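Local coordinates for protein dehydrogenase (Chromobacterium violaceum, PDB 3Q2I) that binds NAD(H) and UDP-N-acetylglucosaminuronic acid and probably oxidises this UDP-sugar on the way to 2,3-diacetamido-2,3-dideoxymannuronic acid, at residues 16-21 / 80-85; 87-92 / 107-112; 102-107 / 129-134. One frame throughout, in Å; residues are numbered along the deposited sequence.

Contact 1 of 3, residues 16-21 / 80-85. With NAI (1,4-dihydronicotinamide adenine dinucleotide), chain B.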
loop_
_atom_site.group_PDB
_atom_site.type_symbol
_atom_site.label_atom_id
_atom_site.label_comp_id
_atom_site.label_asym_id
_atom_site.label_seq_id
_atom_site.Cartn_x
_atom_site.Cartn_y
_atom_site.Cartn_z
ATOM N N PHE A 16 44.522 -13.480 24.404
ATOM C CA PHE A 16 43.042 -13.443 24.337
ATOM C C PHE A 16 42.415 -13.139 25.692
ATOM O O PHE A 16 42.894 -13.574 26.749
ATOM C CB PHE A 16 42.563 -14.790 23.832
ATOM C CG PHE A 16 42.833 -15.036 22.365
ATOM C CD1 PHE A 16 41.892 -14.678 21.401
ATOM C CD2 PHE A 16 44.058 -15.534 21.927
ATOM C CE1 PHE A 16 42.153 -14.891 20.062
ATOM C CE2 PHE A 16 44.321 -15.758 20.590
ATOM C CZ PHE A 16 43.376 -15.411 19.645
ATOM N N ALA A 17 41.303 -12.398 25.706
ATOM C CA ALA A 17 40.471 -12.327 26.901
ATOM C C ALA A 17 39.084 -12.812 26.461
ATOM O O ALA A 17 38.752 -12.765 25.244
ATOM C CB ALA A 17 40.374 -10.912 27.434
ATOM N N LEU A 18 38.326 -13.375 27.399
ATOM C CA LEU A 18 37.007 -13.872 27.022
ATOM C C LEU A 18 35.910 -13.433 27.986
ATOM O O LEU A 18 36.083 -13.431 29.203
ATOM C CB LEU A 18 37.005 -15.392 26.862
ATOM C CG LEU A 18 35.708 -16.192 26.626
ATOM C CD1 LEU A 18 35.914 -17.375 25.751
ATOM C CD2 LEU A 18 34.898 -16.520 27.881
ATOM N N VAL A 19 34.755 -13.032 27.458
ATOM C CA VAL A 19 33.644 -12.660 28.329
ATOM C C VAL A 19 32.424 -13.523 28.028
ATOM O O VAL A 19 32.073 -13.728 26.852
ATOM C CB VAL A 19 33.314 -11.133 28.250
ATOM C CG1 VAL A 19 33.063 -10.691 26.830
ATOM C CG2 VAL A 19 32.193 -10.750 29.179
ATOM N N GLY A 20 31.864 -14.090 29.087
ATOM C CA GLY A 20 30.764 -15.057 28.958
ATOM C C GLY A 20 31.154 -16.519 29.021
ATOM O O GLY A 20 31.399 -17.194 28.030
ATOM N N CYS A 21 31.247 -17.006 30.259
ATOM C CA CYS A 21 31.872 -18.286 30.462
ATOM C C CYS A 21 30.756 -19.340 30.505
ATOM O O CYS A 21 30.521 -19.974 31.549
ATOM C CB CYS A 21 32.554 -18.271 31.839
ATOM S SG CYS A 21 34.064 -17.265 31.822
ATOM N N ILE A 80 37.097 -11.842 23.321
ATOM C CA ILE A 80 36.206 -12.816 22.685
ATOM C C ILE A 80 34.849 -12.651 23.376
ATOM O O ILE A 80 34.770 -12.584 24.617
ATOM C CB ILE A 80 36.676 -14.243 22.975
ATOM C CG1 ILE A 80 38.094 -14.471 22.408
ATOM C CG2 ILE A 80 35.709 -15.239 22.410
ATOM C CD1 ILE A 80 38.905 -15.498 23.236
ATOM N N LEU A 81 33.771 -12.528 22.585
ATOM C CA LEU A 81 32.438 -12.327 23.170
ATOM C C LEU A 81 31.601 -13.607 23.035
ATOM O O LEU A 81 31.191 -13.985 21.926
ATOM C CB LEU A 81 31.706 -11.199 22.395
ATOM C CG LEU A 81 32.498 -9.905 22.331
ATOM C CD1 LEU A 81 31.608 -8.809 21.646
ATOM C CD2 LEU A 81 32.905 -9.458 23.703
ATOM N N THR A 82 31.404 -14.316 24.148
ATOM C CA THR A 82 30.643 -15.557 24.168
ATOM C C THR A 82 29.466 -15.401 25.168
ATOM O O THR A 82 29.016 -16.357 25.822
ATOM C CB THR A 82 31.546 -16.783 24.511
ATOM O OG1 THR A 82 32.347 -16.432 25.641
ATOM C CG2 THR A 82 32.417 -17.222 23.358
ATOM N N THR A 83 28.940 -14.187 25.232
ATOM C CA THR A 83 27.745 -13.783 25.970
ATOM C C THR A 83 26.469 -13.970 25.152
ATOM O O THR A 83 26.524 -14.314 23.966
ATOM C CB THR A 83 27.853 -12.305 26.340
ATOM O OG1 THR A 83 28.352 -11.567 25.207
ATOM C CG2 THR A 83 28.846 -12.114 27.523
ATOM N N PRO A 84 25.326 -13.807 25.812
ATOM C CA PRO A 84 24.091 -13.772 25.026
ATOM C C PRO A 84 24.172 -12.850 23.793
ATOM O O PRO A 84 24.739 -11.759 23.874
ATOM C CB PRO A 84 23.108 -13.195 26.040
ATOM C CG PRO A 84 23.574 -13.793 27.391
ATOM C CD PRO A 84 25.094 -13.645 27.263
ATOM N N SER A 85 23.560 -13.275 22.694
ATOM C CA SER A 85 23.774 -12.649 21.395
ATOM C C SER A 85 23.459 -11.163 21.410
ATOM O O SER A 85 24.220 -10.361 20.835
ATOM C CB SER A 85 22.985 -13.351 20.279
ATOM O OG SER A 85 23.209 -14.765 20.381
HETATM P PA NAI B . 25.181 -19.474 27.790
HETATM O O1A NAI B . 23.923 -19.004 28.396
HETATM O O2A NAI B . 25.655 -20.974 28.034
HETATM O O5B NAI B . 26.426 -18.576 28.163
HETATM C C5B NAI B . 26.016 -17.450 28.887
HETATM C C4B NAI B . 27.243 -16.843 29.552
HETATM O O4B NAI B . 27.318 -15.409 29.476
HETATM C C3B NAI B . 26.794 -17.204 30.969
HETATM O O3B NAI B . 27.842 -17.883 31.676
HETATM C C2B NAI B . 26.275 -15.885 31.566
HETATM O O2B NAI B . 26.390 -15.792 32.981
HETATM C C1B NAI B . 27.251 -14.927 30.844
HETATM N N9A NAI B . 26.849 -13.540 30.892
HETATM C C8A NAI B . 25.589 -13.041 30.666
HETATM N N7A NAI B . 25.642 -11.740 30.728
HETATM C C5A NAI B . 26.940 -11.317 30.894
HETATM C C6A NAI B . 27.586 -10.073 31.044
HETATM N N6A NAI B . 26.903 -8.877 30.976
HETATM N N1A NAI B . 28.914 -10.060 31.251
HETATM C C2A NAI B . 29.577 -11.195 31.330
HETATM N N3A NAI B . 29.039 -12.407 31.205
HETATM C C4A NAI B . 27.706 -12.485 31.012
HETATM O O3 NAI B . 25.057 -19.282 26.213
HETATM P PN NAI B . 25.885 -19.939 25.084
HETATM O O1N NAI B . 25.150 -21.103 24.481
HETATM O O2N NAI B . 27.373 -20.194 25.426
HETATM O O5D NAI B . 25.743 -18.953 23.796
HETATM C C5D NAI B . 26.684 -17.912 23.917
HETATM C C4D NAI B . 26.830 -17.146 22.605
HETATM O O4D NAI B . 27.436 -18.082 21.698
HETATM C C3D NAI B . 25.487 -16.787 21.908
HETATM O O3D NAI B . 25.726 -15.578 21.184
HETATM C C2D NAI B . 25.287 -17.922 20.897
HETATM O O2D NAI B . 24.586 -17.493 19.732
HETATM C C1D NAI B . 26.739 -18.301 20.484
HETATM N N1N NAI B . 26.863 -19.667 20.028
HETATM C C2N NAI B . 27.476 -19.914 18.890
HETATM C C3N NAI B . 27.565 -21.204 18.353
HETATM C C7N NAI B . 28.286 -21.470 17.088
HETATM O O7N NAI B . 28.076 -22.406 16.339
HETATM N N7N NAI B . 29.276 -20.621 16.681
HETATM C C4N NAI B . 26.879 -22.229 19.036
HETATM C C5N NAI B . 26.343 -21.937 20.278
HETATM C C6N NAI B . 26.329 -20.653 20.759
#

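Contact 2 of 3, residues 87-92 / 107-112. With NAI (1,4-dihydronicotinamide adenine dinucleotide), chain B.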
loop_
_atom_site.group_PDB
_atom_site.type_symbol
_atom_site.label_atom_id
_atom_site.label_comp_id
_atom_site.label_asym_id
_atom_site.label_seq_id
_atom_site.Cartn_x
_atom_site.Cartn_y
_atom_site.Cartn_z
ATOM N N LEU A 87 23.757 -9.028 23.617
ATOM C CA LEU A 87 24.779 -8.218 24.264
ATOM C C LEU A 87 26.039 -7.994 23.426
ATOM O O LEU A 87 26.788 -7.064 23.709
ATOM C CB LEU A 87 25.192 -8.915 25.594
ATOM C CG LEU A 87 24.101 -8.881 26.670
ATOM C CD1 LEU A 87 24.727 -9.607 27.866
ATOM C CD2 LEU A 87 23.647 -7.501 27.038
ATOM N N HIS A 88 26.208 -8.735 22.347
ATOM C CA HIS A 88 27.460 -8.600 21.566
ATOM C C HIS A 88 27.677 -7.158 21.114
ATOM O O HIS A 88 28.776 -6.661 21.097
ATOM C CB HIS A 88 27.570 -9.543 20.359
ATOM C CG HIS A 88 27.428 -10.996 20.704
ATOM N ND1 HIS A 88 27.113 -11.956 19.774
ATOM C CD2 HIS A 88 27.528 -11.646 21.892
ATOM C CE1 HIS A 88 27.090 -13.149 20.347
ATOM N NE2 HIS A 88 27.319 -12.977 21.636
ATOM N N PRO A 89 26.641 -6.477 20.592
ATOM C CA PRO A 89 26.931 -5.139 20.065
ATOM C C PRO A 89 27.453 -4.158 21.099
ATOM O O PRO A 89 28.455 -3.465 20.826
ATOM C CB PRO A 89 25.556 -4.715 19.437
ATOM C CG PRO A 89 25.011 -6.072 18.991
ATOM C CD PRO A 89 25.276 -6.933 20.239
ATOM N N THR A 90 26.768 -3.997 22.233
ATOM C CA THR A 90 27.230 -3.033 23.233
ATOM C C THR A 90 28.621 -3.454 23.723
ATOM O O THR A 90 29.462 -2.571 23.909
ATOM C CB THR A 90 26.308 -2.767 24.429
ATOM O OG1 THR A 90 25.885 -3.982 25.036
ATOM C CG2 THR A 90 25.065 -1.980 24.015
ATOM N N GLN A 91 28.810 -4.754 23.956
ATOM C CA GLN A 91 30.149 -5.201 24.420
ATOM C C GLN A 91 31.227 -4.964 23.364
ATOM O O GLN A 91 32.332 -4.477 23.683
ATOM C CB GLN A 91 30.107 -6.644 24.938
ATOM C CG GLN A 91 29.079 -6.824 26.029
ATOM C CD GLN A 91 29.073 -8.195 26.674
ATOM O OE1 GLN A 91 28.801 -8.287 27.870
ATOM N NE2 GLN A 91 29.395 -9.231 25.938
ATOM N N SER A 92 30.962 -5.314 22.107
ATOM C CA SER A 92 31.939 -5.084 21.037
ATOM C C SER A 92 32.328 -3.612 20.964
ATOM O O SER A 92 33.518 -3.251 20.866
ATOM C CB SER A 92 31.352 -5.537 19.680
ATOM O OG SER A 92 32.307 -5.415 18.654
ATOM N N PRO A 107 25.075 -14.903 16.456
ATOM C CA PRO A 107 25.164 -13.883 15.405
ATOM C C PRO A 107 25.750 -12.616 16.016
ATOM O O PRO A 107 25.738 -12.439 17.234
ATOM C CB PRO A 107 23.686 -13.627 15.071
ATOM C CG PRO A 107 22.958 -13.837 16.402
ATOM C CD PRO A 107 23.764 -14.973 17.127
ATOM N N MET A 108 26.285 -11.743 15.169
ATOM C CA MET A 108 26.956 -10.565 15.674
ATOM C C MET A 108 26.039 -9.605 16.420
ATOM O O MET A 108 26.457 -8.901 17.325
ATOM C CB MET A 108 27.766 -9.832 14.609
ATOM C CG MET A 108 26.830 -9.217 13.548
ATOM S SD MET A 108 27.679 -8.726 12.003
ATOM C CE MET A 108 28.715 -7.407 12.598
ATOM N N ALA A 109 24.762 -9.568 16.006
ATOM C CA ALA A 109 23.772 -8.716 16.659
ATOM C C ALA A 109 22.407 -9.345 16.454
ATOM O O ALA A 109 22.291 -10.297 15.673
ATOM C CB ALA A 109 23.768 -7.262 16.059
ATOM N N THR A 110 21.401 -8.796 17.140
ATOM C CA THR A 110 20.019 -9.292 16.968
ATOM C C THR A 110 19.162 -8.233 16.258
ATOM O O THR A 110 17.988 -8.489 15.982
ATOM C CB THR A 110 19.361 -9.639 18.288
ATOM O OG1 THR A 110 19.368 -8.509 19.179
ATOM C CG2 THR A 110 20.071 -10.836 18.991
ATOM N N ARG A 111 19.725 -7.052 16.085
ATOM C CA ARG A 111 19.033 -5.881 15.477
ATOM C C ARG A 111 19.968 -5.217 14.503
ATOM O O ARG A 111 21.207 -5.166 14.703
ATOM C CB ARG A 111 18.591 -4.851 16.534
ATOM C CG ARG A 111 17.463 -5.400 17.355
ATOM C CD ARG A 111 17.488 -4.932 18.796
ATOM N NE ARG A 111 16.271 -5.362 19.489
ATOM C CZ ARG A 111 15.921 -4.857 20.656
ATOM N NH1 ARG A 111 16.705 -3.975 21.251
ATOM N NH2 ARG A 111 14.817 -5.275 21.257
ATOM N N TRP A 112 19.403 -4.735 13.396
ATOM C CA TRP A 112 20.236 -4.254 12.316
ATOM C C TRP A 112 21.134 -3.060 12.707
ATOM O O TRP A 112 22.354 -3.095 12.460
ATOM C CB TRP A 112 19.322 -3.890 11.143
ATOM C CG TRP A 112 20.065 -3.417 9.931
ATOM C CD1 TRP A 112 19.863 -2.217 9.275
ATOM C CD2 TRP A 112 21.083 -4.106 9.204
ATOM N NE1 TRP A 112 20.706 -2.137 8.198
ATOM C CE2 TRP A 112 21.441 -3.287 8.109
ATOM C CE3 TRP A 112 21.714 -5.348 9.360
ATOM C CZ2 TRP A 112 22.427 -3.676 7.179
ATOM C CZ3 TRP A 112 22.704 -5.736 8.439
ATOM C CH2 TRP A 112 23.056 -4.875 7.369
HETATM P PA NAI B . 25.181 -19.474 27.790
HETATM O O1A NAI B . 23.923 -19.004 28.396
HETATM O O2A NAI B . 25.655 -20.974 28.034
HETATM O O5B NAI B . 26.426 -18.576 28.163
HETATM C C5B NAI B . 26.016 -17.450 28.887
HETATM C C4B NAI B . 27.243 -16.843 29.552
HETATM O O4B NAI B . 27.318 -15.409 29.476
HETATM C C3B NAI B . 26.794 -17.204 30.969
HETATM O O3B NAI B . 27.842 -17.883 31.676
HETATM C C2B NAI B . 26.275 -15.885 31.566
HETATM O O2B NAI B . 26.390 -15.792 32.981
HETATM C C1B NAI B . 27.251 -14.927 30.844
HETATM N N9A NAI B . 26.849 -13.540 30.892
HETATM C C8A NAI B . 25.589 -13.041 30.666
HETATM N N7A NAI B . 25.642 -11.740 30.728
HETATM C C5A NAI B . 26.940 -11.317 30.894
HETATM C C6A NAI B . 27.586 -10.073 31.044
HETATM N N6A NAI B . 26.903 -8.877 30.976
HETATM N N1A NAI B . 28.914 -10.060 31.251
HETATM C C2A NAI B . 29.577 -11.195 31.330
HETATM N N3A NAI B . 29.039 -12.407 31.205
HETATM C C4A NAI B . 27.706 -12.485 31.012
HETATM O O3 NAI B . 25.057 -19.282 26.213
HETATM P PN NAI B . 25.885 -19.939 25.084
HETATM O O1N NAI B . 25.150 -21.103 24.481
HETATM O O2N NAI B . 27.373 -20.194 25.426
HETATM O O5D NAI B . 25.743 -18.953 23.796
HETATM C C5D NAI B . 26.684 -17.912 23.917
HETATM C C4D NAI B . 26.830 -17.146 22.605
HETATM O O4D NAI B . 27.436 -18.082 21.698
HETATM C C3D NAI B . 25.487 -16.787 21.908
HETATM O O3D NAI B . 25.726 -15.578 21.184
HETATM C C2D NAI B . 25.287 -17.922 20.897
HETATM O O2D NAI B . 24.586 -17.493 19.732
HETATM C C1D NAI B . 26.739 -18.301 20.484
HETATM N N1N NAI B . 26.863 -19.667 20.028
HETATM C C2N NAI B . 27.476 -19.914 18.890
HETATM C C3N NAI B . 27.565 -21.204 18.353
HETATM C C7N NAI B . 28.286 -21.470 17.088
HETATM O O7N NAI B . 28.076 -22.406 16.339
HETATM N N7N NAI B . 29.276 -20.621 16.681
HETATM C C4N NAI B . 26.879 -22.229 19.036
HETATM C C5N NAI B . 26.343 -21.937 20.278
HETATM C C6N NAI B . 26.329 -20.653 20.759
#

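Contact 3 of 3, residues 102-107 / 129-134. With NAI (1,4-dihydronicotinamide adenine dinucleotide), chain B.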
loop_
_atom_site.group_PDB
_atom_site.type_symbol
_atom_site.label_atom_id
_atom_site.label_comp_id
_atom_site.label_asym_id
_atom_site.label_seq_id
_atom_site.Cartn_x
_atom_site.Cartn_y
_atom_site.Cartn_z
ATOM N N VAL A 102 38.174 -7.403 18.469
ATOM C CA VAL A 102 37.043 -8.133 19.043
ATOM C C VAL A 102 36.788 -9.362 18.195
ATOM O O VAL A 102 36.839 -9.324 16.950
ATOM C CB VAL A 102 35.790 -7.225 19.040
ATOM C CG1 VAL A 102 34.519 -8.081 19.370
ATOM C CG2 VAL A 102 35.939 -6.082 20.008
ATOM N N MET A 103 36.490 -10.488 18.834
ATOM C CA MET A 103 36.001 -11.648 18.109
ATOM C C MET A 103 34.624 -11.922 18.702
ATOM O O MET A 103 34.537 -12.232 19.884
ATOM C CB MET A 103 36.842 -12.913 18.396
ATOM C CG MET A 103 36.249 -14.164 17.750
ATOM S SD MET A 103 36.956 -15.714 18.409
ATOM C CE MET A 103 38.592 -15.034 18.500
ATOM N N THR A 104 33.550 -11.764 17.932
ATOM C CA THR A 104 32.223 -11.974 18.523
ATOM C C THR A 104 31.689 -13.315 18.049
ATOM O O THR A 104 31.869 -13.709 16.891
ATOM C CB THR A 104 31.213 -10.833 18.142
ATOM O OG1 THR A 104 29.944 -11.167 18.749
ATOM C CG2 THR A 104 31.063 -10.792 16.603
ATOM N N GLU A 105 31.071 -14.070 18.960
ATOM C CA GLU A 105 30.281 -15.209 18.542
ATOM C C GLU A 105 29.110 -14.737 17.642
ATOM O O GLU A 105 28.785 -13.552 17.635
ATOM C CB GLU A 105 29.771 -15.998 19.730
ATOM C CG GLU A 105 30.686 -17.206 20.037
ATOM C CD GLU A 105 30.706 -18.261 18.970
ATOM O OE1 GLU A 105 31.557 -19.198 19.028
ATOM O OE2 GLU A 105 29.950 -18.200 17.977
ATOM N N LYS A 106 28.591 -15.674 16.876
ATOM C CA LYS A 106 27.415 -15.413 16.030
ATOM C C LYS A 106 26.183 -15.496 16.907
ATOM O O LYS A 106 26.159 -16.123 17.969
ATOM C CB LYS A 106 27.352 -16.446 14.908
ATOM C CG LYS A 106 27.130 -17.887 15.407
ATOM C CD LYS A 106 25.693 -18.141 15.872
ATOM C CE LYS A 106 25.239 -19.574 15.633
ATOM N NZ LYS A 106 23.834 -19.882 16.165
ATOM N N PRO A 107 25.075 -14.903 16.456
ATOM C CA PRO A 107 25.164 -13.883 15.405
ATOM C C PRO A 107 25.750 -12.616 16.016
ATOM O O PRO A 107 25.738 -12.439 17.234
ATOM C CB PRO A 107 23.686 -13.627 15.071
ATOM C CG PRO A 107 22.958 -13.837 16.402
ATOM C CD PRO A 107 23.764 -14.973 17.127
ATOM N N LEU A 129 37.252 -6.618 13.811
ATOM C CA LEU A 129 36.073 -7.276 14.384
ATOM C C LEU A 129 35.962 -8.590 13.603
ATOM O O LEU A 129 35.684 -8.618 12.396
ATOM C CB LEU A 129 34.850 -6.356 14.194
ATOM C CG LEU A 129 33.510 -7.023 14.545
ATOM C CD1 LEU A 129 33.450 -7.467 15.990
ATOM C CD2 LEU A 129 32.406 -6.001 14.263
ATOM N N PHE A 130 36.218 -9.715 14.273
ATOM C CA PHE A 130 36.038 -11.056 13.702
ATOM C C PHE A 130 34.681 -11.572 14.151
ATOM O O PHE A 130 34.296 -11.294 15.276
ATOM C CB PHE A 130 37.073 -12.008 14.349
ATOM C CG PHE A 130 38.521 -11.611 14.118
ATOM C CD1 PHE A 130 39.175 -12.128 12.982
ATOM C CD2 PHE A 130 39.200 -10.811 15.036
ATOM C CE1 PHE A 130 40.563 -11.835 12.752
ATOM C CE2 PHE A 130 40.603 -10.525 14.809
ATOM C CZ PHE A 130 41.214 -11.015 13.660
ATOM N N VAL A 131 33.977 -12.275 13.261
ATOM C CA VAL A 131 32.686 -12.890 13.617
ATOM C C VAL A 131 32.896 -14.358 13.386
ATOM O O VAL A 131 33.370 -14.788 12.326
ATOM C CB VAL A 131 31.548 -12.349 12.711
ATOM C CG1 VAL A 131 30.220 -13.052 13.105
ATOM C CG2 VAL A 131 31.450 -10.827 12.820
ATOM N N VAL A 132 32.496 -15.168 14.361
ATOM C CA VAL A 132 32.706 -16.606 14.294
ATOM C C VAL A 132 31.720 -17.290 13.389
ATOM O O VAL A 132 30.552 -17.425 13.761
ATOM C CB VAL A 132 32.654 -17.228 15.702
ATOM C CG1 VAL A 132 32.832 -18.719 15.572
ATOM C CG2 VAL A 132 33.633 -16.568 16.650
ATOM N N LYS A 133 32.170 -17.706 12.222
ATOM C CA LYS A 133 31.412 -18.566 11.298
ATOM C C LYS A 133 32.257 -19.825 11.028
ATOM O O LYS A 133 32.835 -20.030 9.945
ATOM C CB LYS A 133 31.111 -17.806 9.997
ATOM C CG LYS A 133 30.068 -16.703 10.142
ATOM C CD LYS A 133 29.884 -15.885 8.863
ATOM C CE LYS A 133 28.877 -14.744 9.095
ATOM N NZ LYS A 133 27.511 -15.381 8.972
ATOM N N GLN A 134 32.245 -20.710 12.013
ATOM C CA GLN A 134 33.206 -21.820 12.001
ATOM C C GLN A 134 32.799 -22.944 11.057
ATOM O O GLN A 134 33.622 -23.798 10.703
ATOM C CB GLN A 134 33.493 -22.250 13.443
ATOM C CG GLN A 134 32.527 -23.255 14.052
ATOM C CD GLN A 134 31.220 -22.642 14.457
ATOM O OE1 GLN A 134 31.026 -21.435 14.332
ATOM N NE2 GLN A 134 30.333 -23.465 15.000
HETATM P PA NAI B . 25.181 -19.474 27.790
HETATM O O1A NAI B . 23.923 -19.004 28.396
HETATM O O2A NAI B . 25.655 -20.974 28.034
HETATM O O5B NAI B . 26.426 -18.576 28.163
HETATM C C5B NAI B . 26.016 -17.450 28.887
HETATM C C4B NAI B . 27.243 -16.843 29.552
HETATM O O4B NAI B . 27.318 -15.409 29.476
HETATM C C3B NAI B . 26.794 -17.204 30.969
HETATM O O3B NAI B . 27.842 -17.883 31.676
HETATM C C2B NAI B . 26.275 -15.885 31.566
HETATM O O2B NAI B . 26.390 -15.792 32.981
HETATM C C1B NAI B . 27.251 -14.927 30.844
HETATM N N9A NAI B . 26.849 -13.540 30.892
HETATM C C8A NAI B . 25.589 -13.041 30.666
HETATM N N7A NAI B . 25.642 -11.740 30.728
HETATM C C5A NAI B . 26.940 -11.317 30.894
HETATM C C6A NAI B . 27.586 -10.073 31.044
HETATM N N6A NAI B . 26.903 -8.877 30.976
HETATM N N1A NAI B . 28.914 -10.060 31.251
HETATM C C2A NAI B . 29.577 -11.195 31.330
HETATM N N3A NAI B . 29.039 -12.407 31.205
HETATM C C4A NAI B . 27.706 -12.485 31.012
HETATM O O3 NAI B . 25.057 -19.282 26.213
HETATM P PN NAI B . 25.885 -19.939 25.084
HETATM O O1N NAI B . 25.150 -21.103 24.481
HETATM O O2N NAI B . 27.373 -20.194 25.426
HETATM O O5D NAI B . 25.743 -18.953 23.796
HETATM C C5D NAI B . 26.684 -17.912 23.917
HETATM C C4D NAI B . 26.830 -17.146 22.605
HETATM O O4D NAI B . 27.436 -18.082 21.698
HETATM C C3D NAI B . 25.487 -16.787 21.908
HETATM O O3D NAI B . 25.726 -15.578 21.184
HETATM C C2D NAI B . 25.287 -17.922 20.897
HETATM O O2D NAI B . 24.586 -17.493 19.732
HETATM C C1D NAI B . 26.739 -18.301 20.484
HETATM N N1N NAI B . 26.863 -19.667 20.028
HETATM C C2N NAI B . 27.476 -19.914 18.890
HETATM C C3N NAI B . 27.565 -21.204 18.353
HETATM C C7N NAI B . 28.286 -21.470 17.088
HETATM O O7N NAI B . 28.076 -22.406 16.339
HETATM N N7N NAI B . 29.276 -20.621 16.681
HETATM C C4N NAI B . 26.879 -22.229 19.036
HETATM C C5N NAI B . 26.343 -21.937 20.278
HETATM C C6N NAI B . 26.329 -20.653 20.759
#

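Contact 1 of 3, residues 16-21 / 80-85
Ile80 lays its side chain against Phe16 and Leu18: its CD1 comes within 3.6 Å of Phe16 CD1, meeting the ring obliquely, while its other branch, CG2, rests near Leu18 CD1. Val19 and Leu81 project from the other face of the sheet, side by side and pointing the same way, and they are pressed tight, with Val19 CG1 3.4 Å from Leu81 CD2. The second methyl of Val19, CG2, lies anti to the backbone N and is turned to the adenine of NADH, 3.4 Å from its C2A.

The backbones of the two strands pair in parallel. Ile80 N donates to Ala17 O, Val19 N to Ile80 O at 2.9 Å, and Thr82 N to Val19 O at 2.8 Å. Past the strand ends the chains stay together through the Thr82 hydroxyl. OG1 of Thr82 stands between its own backbone N and carbonyl carbon (chi1 47°), which places it 2.7 Å from Gly20 O and 3.0 Å from Val19 O, and its single proton could serve either. Gly20, the first glycine of what looks like the Rossmann GxGxxA motif, has a positive phi that glycine takes readily, and its CA lies 3.5 Å from the adenosine ribose O4B.

Strands 39-45 and 101-104 flank this pair in the parallel sheet, and helix 25-34 covers the Leu18 and Ile80 face through Phe29 and His28.

Contact 2 of 3, residues 87-92 / 107-112
His88 and Pro89, in the first turn of helix 88-97, meet the loop Pro107, Met108 and Ala109. His88 loses the most surface here. Its CG stands anti to the carbonyl carbon, chi1 -56°, which sets the ring beside the loop, ND1 at Pro107 O. ND1 donates to Pro107 O at 2.9 Å in a bent bond, 141° at the hydrogen, with the acceptor lying somewhat out of the imidazole plane. ND1 sits among several oxygens, for Thr104 OG1 and Glu105 O are also close by. Met108 O comes to the edge of the same ring and lies 3.3 Å from His88 CB; this carbonyl is buried and has no hydrogen-bonding partner in the model.

The other ring nitrogen, NE2, is bonded to Thr83 O, so the imidazole is held from two sides and its rotation is fixed. Its CE1 faces the nicotinamide ribose, 2.9 Å from O3D of the NADH.

Pro89 supplies the apolar half of the contact. Its CG presses on Ala109 CB at 3.4 Å, a close fit for two carbons, and lies 3.6 Å from Met108 O. On the loop side, the Met108 side chain leaves its backbone away from helix 88-97 and packs on Leu329 and Val119. Pro107 follows a cis peptide bond and lays CD 3.7 Å from O2D of the cofactor ribose.

Glu105, Lys106 and cis-Pro107, just past strand 101-104, match the EKP motif of this oxidoreductase family. The site is that of the NAD-binding Rossmann fold, where the loops at the carboxyl ends of the parallel strands build the dinucleotide pocket.

Contact 3 of 3, residues 102-107 / 129-134
Thr104 holds CG2 between its backbone N and carbonyl carbon, with OG1 anti to that N (chi1 179°), a rotamer that lays the methyl beside Val131 CG2 and leaves the hydroxyl to donate to Glu105 O. The two strands are parallel neighbours, 129-131 the last of the Rossmann sheet within this chain, joined through helix 112-125 as a beta-alpha-beta unit. Phe130 N donates to Val102 O, Thr104 N to Phe130 O, and Val132 N to Thr104 O at 3.0 Å.

Val102 CG1 and Leu129 CD1 lie alongside on the face that Thr104 shares, 3.6 Å apart. On the Met103 and Phe130 face, Met103 CG packs 3.7 Å from Val132 CG2, while the other Val132 methyl, CG1, lies against the Glu105 carboxylate. Val102 O comes to the edge of the Phe130 ring.

Beyond the strands, both chains reach the cofactor. Glu105, bent at chi2, accepts from the carboxamide N7N through OE2, at 2.8 Å, and from Lys106 N through that same oxygen; its OE1 is held by His28 and His304. Lys106 lends its carbonyl O to the ribose O2D at 2.7 Å, and its NZ bonds to Asn190 O and to the UDP-sugar. Gln134 takes the carboxamide with both ends of its side-chain amide: OE1 receives a second N7N bond of 3.0 Å, while NE2 donates to O7N at 2.8 Å, an almost straight bond of 166°.

In the fold
Going from the N terminus, contact 1 closes first, bringing strand 14-19 against strand 78-81 across three helices and strands 39-45 and 62-64. The chain then enters helix 88-97, opening contact 2, and returns along strand 101-104, which opens contact 3. Contact 2 closes at 107-112 before contact 3 closes at 129-134, so these two cross and share Pro107, while contact 1 stands in series with both. Strand 78-81 pairs with 101-104 through Leu81 N to Met103 O, joining contacts 1 and 3 within one sheet; Leu81 CD1, packed on Ser92, joins contacts 1 and 2. Together they tie the carboxyl ends of neighbouring strands round one NADH.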